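PDB 3DXI: putative aldolase, which is of unknown function but has the closed eight-stranded parallel TIM-barrel fold and a region related to the HMGL-like family. Local coordinates for residues Y29-A32 / M33-L36; G252-I255 / T256-T259. One frame throughout, in Å; residues are numbered along the deposited sequence.

Interaction 1: Y29-A32 / M33-L36; sequences YILA and MNEL
Ile30 O is gripped by two donors at the C-terminal end of helix 23-34, an outer helix of the TIM barrel. Asn34 N reaches Ile30 O at 3.3 Å from a direction tilted out of the carbonyl plane. A water donates to Ile30 O at 2.9 Å. The same water donates to Asn34 OD1 (2.7 Å), bridging the backbone oxygen to the amide side chain, which is also held by Thr73 N at OD1 and Ile71 O at ND2. A second water donates to Glu35 OE2 and, weakly, to Leu31 O. Met33 N makes a straight bond to Tyr29 O (162° at the hydrogen); Glu35 N bonds instead to Ala32 O (2.9 Å), three residues back, and meets it from above the carbonyl plane. On the inward side Tyr29 CG lies opposite its backbone N (chi1 170°), which puts a ring face against Met33, a selenomethionine. The ring's hydroxyl is hydrogen-bonded to Asp7, in the first barrel strand. Met33 CG sits over that face in a CH-pi contact, 3.8 Å from the centroid of the Tyr29 ring; beyond it the bent chain brings Met33 SE obliquely to the ring, 3.8 Å from Tyr29 CE1.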
ATOM      1  N   TYR A  29       2.504   1.731 -24.812  1.00  7.17           N
ATOM      2  CA  TYR A  29       2.031   2.644 -23.769  1.00  9.24           C
ATOM      3  C   TYR A  29       0.978   3.610 -24.321  1.00  8.38           C
ATOM      4  O   TYR A  29      -0.149   3.645 -23.836  1.00 10.26           O
ATOM      5  CB  TYR A  29       3.201   3.445 -23.176  1.00  8.06           C
ATOM      6  CG  TYR A  29       2.775   4.587 -22.264  1.00 10.18           C
ATOM      7  CD1 TYR A  29       2.274   4.341 -20.984  1.00  8.77           C
ATOM      8  CD2 TYR A  29       2.859   5.915 -22.695  1.00  8.45           C
ATOM      9  CE1 TYR A  29       1.866   5.387 -20.154  1.00 10.27           C
ATOM     10  CE2 TYR A  29       2.456   6.969 -21.874  1.00  9.70           C
ATOM     11  CZ  TYR A  29       1.961   6.700 -20.607  1.00 10.43           C
ATOM     12  OH  TYR A  29       1.576   7.738 -19.793  1.00  8.49           O
ATOM     13  N   ILE A  30       1.341   4.383 -25.341  1.00  8.77           N
ATOM     14  CA  ILE A  30       0.412   5.349 -25.931  1.00  7.87           C
ATOM     15  C   ILE A  30      -0.915   4.718 -26.354  1.00  8.50           C
ATOM     16  O   ILE A  30      -1.982   5.279 -26.095  1.00  7.86           O
ATOM     17  CB  ILE A  30       1.043   6.061 -27.150  1.00  9.21           C
ATOM     18  CG1 ILE A  30       2.262   6.885 -26.713  1.00 10.26           C
ATOM     19  CG2 ILE A  30       0.012   6.959 -27.824  1.00  8.72           C
ATOM     20  CD1 ILE A  30       1.929   8.110 -25.857  1.00 12.68           C
ATOM     21  N   LEU A  31      -0.860   3.555 -26.993  1.00  8.56           N
ATOM     22  CA  LEU A  31      -2.085   2.892 -27.437  1.00 10.77           C
ATOM     23  C   LEU A  31      -2.928   2.358 -26.279  1.00 10.49           C
ATOM     24  O   LEU A  31      -4.158   2.369 -26.342  1.00 10.75           O
ATOM     25  CB  LEU A  31      -1.755   1.766 -28.421  1.00 11.56           C
ATOM     26  CG  LEU A  31      -1.159   2.271 -29.740  1.00 13.36           C
ATOM     27  CD1 LEU A  31      -0.726   1.095 -30.602  1.00 14.33           C
ATOM     28  CD2 LEU A  31      -2.183   3.130 -30.471  1.00 14.43           C
ATOM     29  N   ALA A  32      -2.272   1.892 -25.221  1.00  9.47           N
ATOM     30  CA  ALA A  32      -2.998   1.389 -24.060  1.00  8.36           C
ATOM     31  C   ALA A  32      -3.732   2.555 -23.401  1.00  7.84           C
ATOM     32  O   ALA A  32      -4.874   2.418 -22.977  1.00  8.10           O
ATOM     33  CB  ALA A  32      -2.034   0.757 -23.062  1.00  6.52           C
HETATM   34  N   MSE A  33      -3.066   3.702 -23.319  1.00  7.54           N
HETATM   35  CA  MSE A  33      -3.670   4.879 -22.710  1.00  8.02           C
HETATM   36  C   MSE A  33      -4.926   5.307 -23.474  1.00  7.80           C
HETATM   37  O   MSE A  33      -5.837   5.896 -22.897  1.00  6.85           O
HETATM   38  CB  MSE A  33      -2.662   6.028 -22.665  1.00  8.87           C
HETATM   39  CG  MSE A  33      -1.446   5.769 -21.782  1.00 11.10           C
HETATM   40 SE   MSE A  33      -1.878   5.334 -19.927  1.00 21.20          SE
HETATM   41  CE  MSE A  33      -1.503   3.433 -19.991  1.00 10.24           C
ATOM     42  N   ASN A  34      -4.971   5.016 -24.773  1.00  9.12           N
ATOM     43  CA  ASN A  34      -6.142   5.361 -25.574  1.00  9.92           C
ATOM     44  C   ASN A  34      -7.354   4.563 -25.089  1.00 11.14           C
ATOM     45  O   ASN A  34      -8.484   5.045 -25.148  1.00 10.62           O
ATOM     46  CB  ASN A  34      -5.931   5.034 -27.060  1.00  9.61           C
ATOM     47  CG  ASN A  34      -5.139   6.098 -27.798  1.00  9.01           C
ATOM     48  OD1 ASN A  34      -4.887   7.181 -27.272  1.00 12.09           O
ATOM     49  ND2 ASN A  34      -4.754   5.795 -29.035  1.00  8.80           N
ATOM     50  N   GLU A  35      -7.117   3.343 -24.611  1.00 11.77           N
ATOM     51  CA  GLU A  35      -8.213   2.488 -24.163  1.00 13.27           C
ATOM     52  C   GLU A  35      -8.415   2.401 -22.658  1.00 13.87           C
ATOM     53  O   GLU A  35      -9.124   1.516 -22.177  1.00 15.31           O
ATOM     54  CB  GLU A  35      -8.044   1.077 -24.732  1.00 15.55           C
ATOM     55  CG  GLU A  35      -8.058   1.030 -26.249  1.00 17.91           C
ATOM     56  CD  GLU A  35      -8.196  -0.377 -26.794  1.00 20.71           C
ATOM     57  OE1 GLU A  35      -9.305  -0.947 -26.692  1.00 22.42           O
ATOM     58  OE2 GLU A  35      -7.195  -0.915 -27.317  1.00 20.83           O
ATOM     59  N   LEU A  36      -7.786   3.307 -21.917  1.00 11.07           N
ATOM     60  CA  LEU A  36      -7.936   3.340 -20.466  1.00 10.90           C
ATOM     61  C   LEU A  36      -8.562   4.687 -20.115  1.00 10.67           C
ATOM     62  O   LEU A  36      -8.372   5.669 -20.834  1.00  9.66           O
ATOM     63  CB  LEU A  36      -6.570   3.180 -19.775  1.00 10.17           C
ATOM     64  CG  LEU A  36      -5.885   1.806 -19.887  1.00  9.76           C
ATOM     65  CD1 LEU A  36      -4.484   1.853 -19.284  1.00  9.45           C
ATOM     66  CD2 LEU A  36      -6.720   0.764 -19.172  1.00  7.77           C
TER
HETATM   67  O   HOH W   1      -2.941   7.984 -25.609  1.00  7.94           O
HETATM   68  O   HOH W   2      -4.711  -0.527 -26.839  1.00 19.23           O

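Interaction 2: G252-I255 / T256-T259; sequences GNII and TTFT
Backbone bonds between residues four apart join 252-255 to 256-259 in helix 248-265. Thr256 N donates to Gly252 O at 3.1 Å, and Thr257 N to Asn253 O at 3.0 Å; both are sound alpha-helical bonds, with the donors tilted about 25° from the carbonyl planes. At Phe258 the pattern slackens. Its N has two weak bonds, one to Ile254 O and one to Ile255 O. Thr259 N correspondingly takes Thr256 O, three residues back.

Hydroxyls add a second kind of link. Thr259 OG1 donates to Ile255 O at 2.9 Å, coming from above the carbonyl plane, 46° out of it. Its chi1 of -70° keeps OG1 beside the backbone N and turned back along the helix, where that oxygen lies. Thr256 OG1, turned the same way, lies 3.1 Å from Gly252 O.

Apolar packing occupies the side facing helix 23-34. Ile254 and Phe258 lie side by side and point the same way, and the end of the isoleucine, Ile254 CD1, touches Phe258 CE2 at 3.9 Å. The ring edge also meets the backbone: Phe258 CD2 lies 3.3 Å from Ile254 O, which is near the plane of the ring. Ile25 of helix 23-34 packs on Phe258, and Ile219 touches both Ile254 and Phe258. Ile255 has a different neighbour, Leu271 of the second subunit. The whole is an amphipathic alpha-helix on the outside of a TIM barrel, with Ile254 and Phe258 packed against helix 23-34 and the hydroxyl of Thr259 bonded back to a carbonyl of its own helix.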
ATOM      1  N   GLY A 252      -3.976  -5.088 -17.912  1.00  6.67           N
ATOM      2  CA  GLY A 252      -3.064  -6.189 -17.661  1.00  5.12           C
ATOM      3  C   GLY A 252      -1.941  -6.239 -18.685  1.00  6.45           C
ATOM      4  O   GLY A 252      -0.790  -6.522 -18.344  1.00  7.58           O
ATOM      5  N   ASN A 253      -2.264  -5.967 -19.947  1.00  6.58           N
ATOM      6  CA  ASN A 253      -1.247  -5.992 -20.988  1.00  7.08           C
ATOM      7  C   ASN A 253      -0.217  -4.877 -20.840  1.00  7.51           C
ATOM      8  O   ASN A 253       0.968  -5.096 -21.077  1.00  7.44           O
ATOM      9  CB  ASN A 253      -1.878  -5.917 -22.380  1.00  8.01           C
ATOM     10  CG  ASN A 253      -2.701  -7.150 -22.717  1.00 12.60           C
ATOM     11  OD1 ASN A 253      -2.456  -8.236 -22.185  1.00 15.05           O
ATOM     12  ND2 ASN A 253      -3.675  -6.991 -23.608  1.00 11.07           N
ATOM     13  N   ILE A 254      -0.656  -3.684 -20.449  1.00  8.81           N
ATOM     14  CA  ILE A 254       0.288  -2.589 -20.307  1.00  9.26           C
ATOM     15  C   ILE A 254       1.173  -2.814 -19.079  1.00  9.73           C
ATOM     16  O   ILE A 254       2.323  -2.383 -19.047  1.00 10.36           O
ATOM     17  CB  ILE A 254      -0.434  -1.207 -20.249  1.00 10.11           C
ATOM     18  CG1 ILE A 254       0.596  -0.084 -20.407  1.00 10.15           C
ATOM     19  CG2 ILE A 254      -1.193  -1.041 -18.939  1.00  8.79           C
ATOM     20  CD1 ILE A 254       1.395  -0.158 -21.706  1.00 12.45           C
ATOM     21  N   ILE A 255       0.642  -3.507 -18.076  1.00  8.52           N
ATOM     22  CA  ILE A 255       1.429  -3.819 -16.888  1.00  9.55           C
ATOM     23  C   ILE A 255       2.537  -4.770 -17.334  1.00 10.94           C
ATOM     24  O   ILE A 255       3.702  -4.606 -16.963  1.00 11.71           O
ATOM     25  CB  ILE A 255       0.576  -4.521 -15.803  1.00  7.96           C
ATOM     26  CG1 ILE A 255      -0.346  -3.502 -15.121  1.00  5.91           C
ATOM     27  CG2 ILE A 255       1.488  -5.220 -14.794  1.00  6.97           C
ATOM     28  CD1 ILE A 255      -1.313  -4.120 -14.133  1.00  5.56           C
ATOM     29  N   THR A 256       2.162  -5.764 -18.136  1.00  9.73           N
ATOM     30  CA  THR A 256       3.120  -6.742 -18.643  1.00 11.21           C
ATOM     31  C   THR A 256       4.221  -6.068 -19.457  1.00 10.83           C
ATOM     32  O   THR A 256       5.379  -6.465 -19.382  1.00 11.09           O
ATOM     33  CB  THR A 256       2.428  -7.805 -19.525  1.00 11.12           C
ATOM     34  OG1 THR A 256       1.530  -8.579 -18.720  1.00 11.55           O
ATOM     35  CG2 THR A 256       3.460  -8.729 -20.160  1.00 12.43           C
ATOM     36  N   THR A 257       3.857  -5.048 -20.229  1.00  9.68           N
ATOM     37  CA  THR A 257       4.830  -4.323 -21.034  1.00 10.07           C
ATOM     38  C   THR A 257       5.947  -3.767 -20.142  1.00 10.99           C
ATOM     39  O   THR A 257       7.129  -3.858 -20.480  1.00  9.54           O
ATOM     40  CB  THR A 257       4.168  -3.145 -21.794  1.00  9.37           C
ATOM     41  OG1 THR A 257       3.215  -3.651 -22.734  1.00 10.26           O
ATOM     42  CG2 THR A 257       5.215  -2.341 -22.556  1.00  8.91           C
ATOM     43  N   PHE A 258       5.562  -3.217 -18.990  1.00 10.12           N
ATOM     44  CA  PHE A 258       6.510  -2.613 -18.057  1.00  8.73           C
ATOM     45  C   PHE A 258       7.112  -3.565 -17.032  1.00 10.32           C
ATOM     46  O   PHE A 258       7.937  -3.153 -16.211  1.00 10.79           O
ATOM     47  CB  PHE A 258       5.829  -1.445 -17.338  1.00 10.35           C
ATOM     48  CG  PHE A 258       5.710  -0.205 -18.181  1.00 10.78           C
ATOM     49  CD1 PHE A 258       6.773   0.692 -18.274  1.00 10.65           C
ATOM     50  CD2 PHE A 258       4.556   0.048 -18.915  1.00 11.10           C
ATOM     51  CE1 PHE A 258       6.688   1.825 -19.088  1.00 10.86           C
ATOM     52  CE2 PHE A 258       4.458   1.181 -19.734  1.00 11.34           C
ATOM     53  CZ  PHE A 258       5.527   2.069 -19.821  1.00 10.42           C
ATOM     54  N   THR A 259       6.723  -4.839 -17.087  1.00  9.88           N
ATOM     55  CA  THR A 259       7.218  -5.823 -16.133  1.00  9.26           C
ATOM     56  C   THR A 259       8.709  -6.150 -16.243  1.00 10.14           C
ATOM     57  O   THR A 259       9.364  -6.378 -15.226  1.00 11.86           O
ATOM     58  CB  THR A 259       6.345  -7.098 -16.183  1.00  9.85           C
ATOM     59  OG1 THR A 259       5.060  -6.791 -15.621  1.00  8.87           O
ATOM     60  CG2 THR A 259       6.973  -8.240 -15.387  1.00  8.27           C
TER

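Interactions 1 and 2 lie in series along the chain, on helices 23-34 and 248-265, far apart in sequence but with centres about 12 Å apart in space. The two helices pack together on the same side of the chain's centre. Tyr29 CA meets Ile254 CD1 at 3.5 Å, and Ala32 CB lies 3.8 Å from Ile254 CB, while the Tyr29 and Phe258 rings and Met33 CE with Ile254 CG1 extend the apolar seam. An early helix is thus joined to one following the eighth strand, across the place where the barrel closes on itself. Helix 248-265 also touches the second subunit, through Ile255, next in sequence to the Ile254 of the seam.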